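Local structure of fumarate reductase iron-sulfur subunit (Mycolicibacterium smegmatis, 7D6V) at residues B[129-134]-B[181-186]; B[21-26]-B[43-48]. The protein probably transfers electrons through its three iron-sulfur clusters, from succinate oxidation in subunit A to ubiquinone at the membrane anchor of mycobacterial succinate dehydrogenase Sdh1. All blocks are in the same frame, centred on the assembly; numbering follows the deposited sequence.

Contact 1. Residues B[129-134]-B[181-186]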
ATOM      1  N   TYR B 129     -12.162  12.355  20.304  1.00 18.58           N
ATOM      2  CA  TYR B 129     -11.061  12.906  19.527  1.00 18.58           C
ATOM      3  C   TYR B 129     -11.577  13.944  18.537  1.00 18.58           C
ATOM      4  O   TYR B 129     -12.626  13.760  17.915  1.00 18.58           O
ATOM      5  CB  TYR B 129     -10.325  11.796  18.778  1.00 18.58           C
ATOM      6  CG  TYR B 129      -9.396  10.954  19.625  1.00 18.58           C
ATOM      7  CD1 TYR B 129      -9.788  10.473  20.865  1.00 18.58           C
ATOM      8  CD2 TYR B 129      -8.126  10.629  19.173  1.00 18.58           C
ATOM      9  CE1 TYR B 129      -8.943   9.706  21.632  1.00 18.58           C
ATOM     10  CE2 TYR B 129      -7.272   9.861  19.934  1.00 18.58           C
ATOM     11  CZ  TYR B 129      -7.686   9.402  21.162  1.00 18.58           C
ATOM     12  OH  TYR B 129      -6.838   8.636  21.923  1.00 18.58           O
ATOM     13  N   ARG B 130     -10.835  15.039  18.392  1.00 16.89           N
ATOM     14  CA  ARG B 130     -11.177  16.089  17.439  1.00 16.89           C
ATOM     15  C   ARG B 130      -9.917  16.511  16.702  1.00 16.89           C
ATOM     16  O   ARG B 130      -8.957  16.966  17.329  1.00 16.89           O
ATOM     17  CB  ARG B 130     -11.811  17.297  18.133  1.00 16.89           C
ATOM     18  CG  ARG B 130     -13.123  17.012  18.822  1.00 16.89           C
ATOM     19  CD  ARG B 130     -14.235  16.735  17.831  1.00 16.89           C
ATOM     20  NE  ARG B 130     -15.447  16.306  18.518  1.00 16.89           N
ATOM     21  CZ  ARG B 130     -15.821  15.041  18.658  1.00 16.89           C
ATOM     22  NH1 ARG B 130     -15.080  14.069  18.151  1.00 16.89           N
ATOM     23  NH2 ARG B 130     -16.937  14.745  19.306  1.00 16.89           N
ATOM     24  N   MET B 131      -9.923  16.366  15.381  1.00 15.73           N
ATOM     25  CA  MET B 131      -8.812  16.795  14.547  1.00 15.73           C
ATOM     26  C   MET B 131      -9.353  17.448  13.288  1.00 15.73           C
ATOM     27  O   MET B 131     -10.310  16.954  12.687  1.00 15.73           O
ATOM     28  CB  MET B 131      -7.901  15.620  14.172  1.00 15.73           C
ATOM     29  CG  MET B 131      -7.297  14.889  15.357  1.00 15.73           C
ATOM     30  SD  MET B 131      -6.282  13.487  14.874  1.00 15.73           S
ATOM     31  CE  MET B 131      -7.519  12.203  14.773  1.00 15.73           C
ATOM     32  N   GLN B 132      -8.742  18.556  12.891  1.00 15.11           N
ATOM     33  CA  GLN B 132      -9.071  19.204  11.633  1.00 15.11           C
ATOM     34  C   GLN B 132      -8.261  18.588  10.496  1.00 15.11           C
ATOM     35  O   GLN B 132      -7.188  18.019  10.705  1.00 15.11           O
ATOM     36  CB  GLN B 132      -8.819  20.709  11.720  1.00 15.11           C
ATOM     37  CG  GLN B 132      -9.619  21.408  12.810  1.00 15.11           C
ATOM     38  CD  GLN B 132     -11.111  21.409  12.535  1.00 15.11           C
ATOM     39  OE1 GLN B 132     -11.541  21.532  11.391  1.00 15.11           O
ATOM     40  NE2 GLN B 132     -11.906  21.272  13.586  1.00 15.11           N
ATOM     41  N   GLN B 133      -8.798  18.703   9.280  1.00 14.52           N
ATOM     42  CA  GLN B 133      -8.180  18.057   8.125  1.00 14.52           C
ATOM     43  C   GLN B 133      -6.791  18.619   7.838  1.00 14.52           C
ATOM     44  O   GLN B 133      -5.854  17.864   7.538  1.00 14.52           O
ATOM     45  CB  GLN B 133      -9.082  18.207   6.902  1.00 14.52           C
ATOM     46  CG  GLN B 133      -8.563  17.516   5.660  1.00 14.52           C
ATOM     47  CD  GLN B 133      -8.581  16.010   5.783  1.00 14.52           C
ATOM     48  OE1 GLN B 133      -9.562  15.425   6.230  1.00 14.52           O
ATOM     49  NE2 GLN B 133      -7.492  15.372   5.381  1.00 14.52           N
ATOM     50  N   GLU B 134      -6.641  19.944   7.911  1.00 15.03           N
ATOM     51  CA  GLU B 134      -5.345  20.555   7.653  1.00 15.03           C
ATOM     52  C   GLU B 134      -4.313  20.170   8.700  1.00 15.03           C
ATOM     53  O   GLU B 134      -3.112  20.244   8.424  1.00 15.03           O
ATOM     54  CB  GLU B 134      -5.481  22.075   7.580  1.00 15.03           C
ATOM     55  CG  GLU B 134      -5.844  22.736   8.891  1.00 15.03           C
ATOM     56  CD  GLU B 134      -7.330  22.961   9.037  1.00 15.03           C
ATOM     57  OE1 GLU B 134      -8.110  22.248   8.371  1.00 15.03           O
ATOM     58  OE2 GLU B 134      -7.722  23.852   9.818  1.00 15.03           O
ATOM     59  N   ASP B 181       5.558  12.618  14.649  1.00 13.56           N
ATOM     60  CA  ASP B 181       5.861  13.960  15.133  1.00 13.56           C
ATOM     61  C   ASP B 181       4.839  14.981  14.652  1.00 13.56           C
ATOM     62  O   ASP B 181       4.538  15.938  15.371  1.00 13.56           O
ATOM     63  CB  ASP B 181       7.266  14.359  14.685  1.00 13.56           C
ATOM     64  CG  ASP B 181       7.862  15.456  15.538  1.00 13.56           C
ATOM     65  OD1 ASP B 181       8.098  15.218  16.738  1.00 13.56           O
ATOM     66  OD2 ASP B 181       8.110  16.556  15.006  1.00 13.56           O
ATOM     67  N   MET B 182       4.301  14.801  13.450  1.00 13.68           N
ATOM     68  CA  MET B 182       3.315  15.725  12.909  1.00 13.68           C
ATOM     69  C   MET B 182       1.884  15.344  13.262  1.00 13.68           C
ATOM     70  O   MET B 182       0.954  16.032  12.835  1.00 13.68           O
ATOM     71  CB  MET B 182       3.468  15.826  11.389  1.00 13.68           C
ATOM     72  CG  MET B 182       4.663  16.649  10.948  1.00 13.68           C
ATOM     73  SD  MET B 182       5.180  16.286   9.264  1.00 13.68           S
ATOM     74  CE  MET B 182       6.886  16.815   9.320  1.00 13.68           C
ATOM     75  N   HIS B 183       1.686  14.275  14.022  1.00 14.20           N
ATOM     76  CA  HIS B 183       0.351  13.928  14.492  1.00 14.20           C
ATOM     77  C   HIS B 183      -0.139  14.997  15.461  1.00 14.20           C
ATOM     78  O   HIS B 183       0.548  15.298  16.442  1.00 14.20           O
ATOM     79  CB  HIS B 183       0.366  12.561  15.172  1.00 14.20           C
ATOM     80  CG  HIS B 183      -0.992  11.959  15.358  1.00 14.20           C
ATOM     81  ND1 HIS B 183      -1.956  12.526  16.161  1.00 14.20           N
ATOM     82  CD2 HIS B 183      -1.545  10.834  14.846  1.00 14.20           C
ATOM     83  CE1 HIS B 183      -3.044  11.780  16.134  1.00 14.20           C
ATOM     84  NE2 HIS B 183      -2.820  10.746  15.344  1.00 14.20           N
ATOM     85  N   PRO B 184      -1.308  15.597  15.220  1.00 14.65           N
ATOM     86  CA  PRO B 184      -1.767  16.690  16.093  1.00 14.65           C
ATOM     87  C   PRO B 184      -2.048  16.273  17.527  1.00 14.65           C
ATOM     88  O   PRO B 184      -2.056  17.137  18.409  1.00 14.65           O
ATOM     89  CB  PRO B 184      -3.041  17.184  15.396  1.00 14.65           C
ATOM     90  CG  PRO B 184      -3.446  16.079  14.487  1.00 14.65           C
ATOM     91  CD  PRO B 184      -2.194  15.401  14.062  1.00 14.65           C
ATOM     92  N   LEU B 185      -2.277  14.992  17.795  1.00 16.48           N
ATOM     93  CA  LEU B 185      -2.647  14.543  19.129  1.00 16.48           C
ATOM     94  C   LEU B 185      -1.568  13.721  19.820  1.00 16.48           C
ATOM     95  O   LEU B 185      -1.787  13.272  20.948  1.00 16.48           O
ATOM     96  CB  LEU B 185      -3.950  13.738  19.071  1.00 16.48           C
ATOM     97  CG  LEU B 185      -5.211  14.547  18.762  1.00 16.48           C
ATOM     98  CD1 LEU B 185      -6.435  13.661  18.801  1.00 16.48           C
ATOM     99  CD2 LEU B 185      -5.360  15.700  19.733  1.00 16.48           C
ATOM    100  N   ASP B 186      -0.417  13.510  19.187  1.00 16.83           N
ATOM    101  CA  ASP B 186       0.658  12.769  19.829  1.00 16.83           C
ATOM    102  C   ASP B 186       1.345  13.628  20.888  1.00 16.83           C
ATOM    103  O   ASP B 186       1.334  14.859  20.835  1.00 16.83           O
ATOM    104  CB  ASP B 186       1.675  12.286  18.797  1.00 16.83           C
ATOM    105  CG  ASP B 186       2.611  11.232  19.352  1.00 16.83           C
ATOM    106  OD1 ASP B 186       2.231  10.047  19.376  1.00 16.83           O
ATOM    107  OD2 ASP B 186       3.734  11.587  19.765  1.00 16.83           O
TER
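Leu185 and Met131 bury the most surface where the type I beta turn His183–Asp186, in the loop after helix 171-181, packs against the extended chain leading into helix 133-142. It belongs to the helical C-terminal part of the subunit, at a distance from the cluster pockets. Pro184 and Leu185 hold the two central positions of the turn, and both direct their side chains at residues 129-134. The contact is apolar, made by side chains, with the backbones 7.2 Å apart at Met131 CA and Pro184 CA.

Leu185 makes its closest contacts through one branch, CD1. This methyl stands anti to CA (chi2 -177°), at the far end of the side chain, and lodges between Tyr129 and Met131. It lies 3.5 Å from Tyr129 CD2, obliquely to the ring, and 3.8 Å from Met131 CG. Beyond CG, Met131 carries its sulfur across the turn: SD is 3.9 Å from Pro184 CG and equally far from His183 CE1. The chain then bends at chi3 (-87°), which turns CE back from the proline. Against the imidazole the sulfur sits obliquely, 4.7 Å from SD to the ring centroid. Met131 also packs on Val136 of helix 133-142.

Subunit A covers part of this site, with Arg110 of that chain bonded to the Met131 carbonyl; Lys218 of the membrane anchor subunit binds the His183 carbonyl. Within the turn the Leu185 backbone N-H helps set the rotation of the imidazole, meeting His183 ND1 at 3.0 Å (159°), practically in the ring plane.

Contact 2. Residues B[21-26]-B[43-48]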
ATOM      1  N   HIS B  21      20.351 -16.999 -14.587  1.00 15.89           N
ATOM      2  CA  HIS B  21      19.971 -18.065 -15.501  1.00 15.89           C
ATOM      3  C   HIS B  21      19.127 -17.495 -16.630  1.00 15.89           C
ATOM      4  O   HIS B  21      18.294 -16.614 -16.410  1.00 15.89           O
ATOM      5  CB  HIS B  21      19.201 -19.168 -14.770  1.00 15.89           C
ATOM      6  CG  HIS B  21      20.077 -20.094 -13.986  1.00 15.89           C
ATOM      7  ND1 HIS B  21      20.630 -19.747 -12.773  1.00 15.89           N
ATOM      8  CD2 HIS B  21      20.500 -21.353 -14.245  1.00 15.89           C
ATOM      9  CE1 HIS B  21      21.354 -20.752 -12.318  1.00 15.89           C
ATOM     10  NE2 HIS B  21      21.291 -21.740 -13.192  1.00 15.89           N
ATOM     11  N   ASP B  22      19.335 -18.014 -17.836  1.00 16.54           N
ATOM     12  CA  ASP B  22      18.682 -17.511 -19.038  1.00 16.54           C
ATOM     13  C   ASP B  22      17.432 -18.331 -19.333  1.00 16.54           C
ATOM     14  O   ASP B  22      17.516 -19.545 -19.538  1.00 16.54           O
ATOM     15  CB  ASP B  22      19.640 -17.551 -20.227  1.00 16.54           C
ATOM     16  CG  ASP B  22      20.700 -16.472 -20.156  1.00 16.54           C
ATOM     17  OD1 ASP B  22      20.417 -15.393 -19.600  1.00 16.54           O
ATOM     18  OD2 ASP B  22      21.817 -16.698 -20.661  1.00 16.54           O
ATOM     19  N   TYR B  23      16.280 -17.665 -19.364  1.00 16.96           N
ATOM     20  CA  TYR B  23      15.009 -18.292 -19.691  1.00 16.96           C
ATOM     21  C   TYR B  23      14.332 -17.529 -20.822  1.00 16.96           C
ATOM     22  O   TYR B  23      14.485 -16.313 -20.948  1.00 16.96           O
ATOM     23  CB  TYR B  23      14.078 -18.338 -18.473  1.00 16.96           C
ATOM     24  CG  TYR B  23      14.645 -19.082 -17.289  1.00 16.96           C
ATOM     25  CD1 TYR B  23      15.095 -18.401 -16.169  1.00 16.96           C
ATOM     26  CD2 TYR B  23      14.724 -20.464 -17.290  1.00 16.96           C
ATOM     27  CE1 TYR B  23      15.612 -19.077 -15.087  1.00 16.96           C
ATOM     28  CE2 TYR B  23      15.237 -21.146 -16.217  1.00 16.96           C
ATOM     29  CZ  TYR B  23      15.679 -20.450 -15.116  1.00 16.96           C
ATOM     30  OH  TYR B  23      16.193 -21.137 -14.041  1.00 16.96           O
ATOM     31  N   THR B  24      13.578 -18.256 -21.645  1.00 19.94           N
ATOM     32  CA  THR B  24      12.811 -17.673 -22.742  1.00 19.94           C
ATOM     33  C   THR B  24      11.328 -17.886 -22.472  1.00 19.94           C
ATOM     34  O   THR B  24      10.867 -19.029 -22.404  1.00 19.94           O
ATOM     35  CB  THR B  24      13.199 -18.294 -24.086  1.00 19.94           C
ATOM     36  OG1 THR B  24      14.597 -18.095 -24.321  1.00 19.94           O
ATOM     37  CG2 THR B  24      12.408 -17.655 -25.214  1.00 19.94           C
ATOM     38  N   VAL B  25      10.585 -16.790 -22.330  1.00 20.30           N
ATOM     39  CA  VAL B  25       9.173 -16.837 -21.969  1.00 20.30           C
ATOM     40  C   VAL B  25       8.369 -16.034 -22.980  1.00 20.30           C
ATOM     41  O   VAL B  25       8.850 -15.050 -23.549  1.00 20.30           O
ATOM     42  CB  VAL B  25       8.927 -16.304 -20.537  1.00 20.30           C
ATOM     43  CG1 VAL B  25       7.519 -16.629 -20.071  1.00 20.30           C
ATOM     44  CG2 VAL B  25       9.951 -16.869 -19.568  1.00 20.30           C
ATOM     45  N   GLU B  26       7.129 -16.463 -23.199  1.00 23.04           N
ATOM     46  CA  GLU B  26       6.211 -15.770 -24.091  1.00 23.04           C
ATOM     47  C   GLU B  26       5.574 -14.581 -23.383  1.00 23.04           C
ATOM     48  O   GLU B  26       5.051 -14.715 -22.275  1.00 23.04           O
ATOM     49  CB  GLU B  26       5.135 -16.739 -24.574  1.00 23.04           C
ATOM     50  CG  GLU B  26       4.097 -16.130 -25.482  1.00 23.04           C
ATOM     51  CD  GLU B  26       2.747 -16.802 -25.337  1.00 23.04           C
ATOM     52  OE1 GLU B  26       2.061 -16.542 -24.327  1.00 23.04           O
ATOM     53  OE2 GLU B  26       2.372 -17.591 -26.230  1.00 23.04           O
ATOM     54  N   THR B  43       5.387 -23.160 -16.129  1.00 18.59           N
ATOM     55  CA  THR B  43       5.861 -23.878 -17.307  1.00 18.59           C
ATOM     56  C   THR B  43       7.253 -24.471 -17.159  1.00 18.59           C
ATOM     57  O   THR B  43       7.485 -25.586 -17.625  1.00 18.59           O
ATOM     58  CB  THR B  43       5.845 -22.954 -18.530  1.00 18.59           C
ATOM     59  OG1 THR B  43       6.617 -21.779 -18.255  1.00 18.59           O
ATOM     60  CG2 THR B  43       4.422 -22.551 -18.875  1.00 18.59           C
ATOM     61  N   GLN B  44       8.192 -23.769 -16.533  1.00 17.66           N
ATOM     62  CA  GLN B  44       9.584 -24.206 -16.542  1.00 17.66           C
ATOM     63  C   GLN B  44      10.186 -24.402 -15.160  1.00 17.66           C
ATOM     64  O   GLN B  44      10.917 -25.373 -14.950  1.00 17.66           O
ATOM     65  CB  GLN B  44      10.442 -23.201 -17.323  1.00 17.66           C
ATOM     66  CG  GLN B  44      10.172 -23.186 -18.816  1.00 17.66           C
ATOM     67  CD  GLN B  44      10.911 -22.077 -19.534  1.00 17.66           C
ATOM     68  OE1 GLN B  44      10.304 -21.128 -20.025  1.00 17.66           O
ATOM     69  NE2 GLN B  44      12.229 -22.193 -19.603  1.00 17.66           N
ATOM     70  N   THR B  45       9.903 -23.512 -14.207  1.00 16.76           N
ATOM     71  CA  THR B  45      10.568 -23.491 -12.905  1.00 16.76           C
ATOM     72  C   THR B  45       9.519 -23.530 -11.801  1.00 16.76           C
ATOM     73  O   THR B  45       9.190 -22.493 -11.207  1.00 16.76           O
ATOM     74  CB  THR B  45      11.456 -22.258 -12.753  1.00 16.76           C
ATOM     75  OG1 THR B  45      10.640 -21.083 -12.703  1.00 16.76           O
ATOM     76  CG2 THR B  45      12.418 -22.145 -13.918  1.00 16.76           C
ATOM     77  N   PRO B  46       8.981 -24.711 -11.489  1.00 16.71           N
ATOM     78  CA  PRO B  46       7.936 -24.793 -10.456  1.00 16.71           C
ATOM     79  C   PRO B  46       8.395 -24.348  -9.078  1.00 16.71           C
ATOM     80  O   PRO B  46       7.577 -23.858  -8.291  1.00 16.71           O
ATOM     81  CB  PRO B  46       7.550 -26.279 -10.464  1.00 16.71           C
ATOM     82  CG  PRO B  46       8.151 -26.850 -11.700  1.00 16.71           C
ATOM     83  CD  PRO B  46       9.349 -26.035 -12.011  1.00 16.71           C
ATOM     84  N   ASP B  47       9.681 -24.504  -8.760  1.00 17.33           N
ATOM     85  CA  ASP B  47      10.211 -24.227  -7.432  1.00 17.33           C
ATOM     86  C   ASP B  47      10.903 -22.870  -7.341  1.00 17.33           C
ATOM     87  O   ASP B  47      11.718 -22.658  -6.440  1.00 17.33           O
ATOM     88  CB  ASP B  47      11.178 -25.332  -7.013  1.00 17.33           C
ATOM     89  CG  ASP B  47      12.249 -25.584  -8.046  1.00 17.33           C
ATOM     90  OD1 ASP B  47      12.047 -25.196  -9.215  1.00 17.33           O
ATOM     91  OD2 ASP B  47      13.301 -26.150  -7.692  1.00 17.33           O
ATOM     92  N   LEU B  48      10.602 -21.950  -8.252  1.00 15.82           N
ATOM     93  CA  LEU B  48      11.221 -20.631  -8.239  1.00 15.82           C
ATOM     94  C   LEU B  48      10.602 -19.758  -7.152  1.00 15.82           C
ATOM     95  O   LEU B  48       9.379 -19.639  -7.063  1.00 15.82           O
ATOM     96  CB  LEU B  48      11.071 -19.962  -9.603  1.00 15.82           C
ATOM     97  CG  LEU B  48      11.405 -18.476  -9.691  1.00 15.82           C
ATOM     98  CD1 LEU B  48      12.899 -18.285  -9.731  1.00 15.82           C
ATOM     99  CD2 LEU B  48      10.758 -17.877 -10.921  1.00 15.82           C
TER
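In the 2Fe-2S domain, edge strand 17-27 of the mixed sheet meets the loop that leaves helix 33-43, and Tyr23 with Gln44 and Thr45 carries most of this contact. The two segments stay well separated as backbones, 8.6 Å from Tyr23 CA to Gln44 CA, so side chains bridge the gap.

Tyr23 lays its ring out toward the loop. Thr45 comes from the opposite direction and offers its methyl to the phenol end: CG2 is 3.8 Å from Tyr23 CE2 and 3.9 Å from both CZ and OH, oblique to the ring. That methyl is anti to the Thr45 carbonyl carbon, whereas OG1 turns inward (chi1 67°) to a weak hydrogen bond with the Leu40 carbonyl in the last turn of helix 33-43. The Tyr23 hydroxyl has its own polar partner, Arg12 of the adjoining strand 4-14, which ties the tip of the ring down.

Gln44 is stretched out beyond CG and runs alongside Tyr23 but in the opposite direction. Its amide plane is turned 76° from the ring, and the carboxamide end comes up beside the Thr24 carbonyl and close to Val25. Val25 in turn packs on Ile36, Arg39 and Leu40.

Strand 17-27 is thus joined to the C-terminal end of the helix that crosses the sheet, the strand-and-helix packing of the beta-grasp fold of 2Fe-2S ferredoxins.

Contacts 1 and 2 sit on opposite sides of the chain's centre, their centres about 26 and 27 Å from it and about 50 Å from each other. Nearest atoms are still about 39 Å apart, so the two do not touch. Contact 2 belongs to the N-terminal domain that holds the 2Fe-2S cluster, contact 1 to the C-terminal part that holds the 4Fe-4S and 3Fe-4S clusters. No residue of either contact is among those lining the three cluster pockets, which lie between them along the subunit. Both border subunit A, contact 2 through Tyr482 of that chain at Pro46, contact 1 through Arg110 of that chain; contact 1 also meets the membrane anchor subunit.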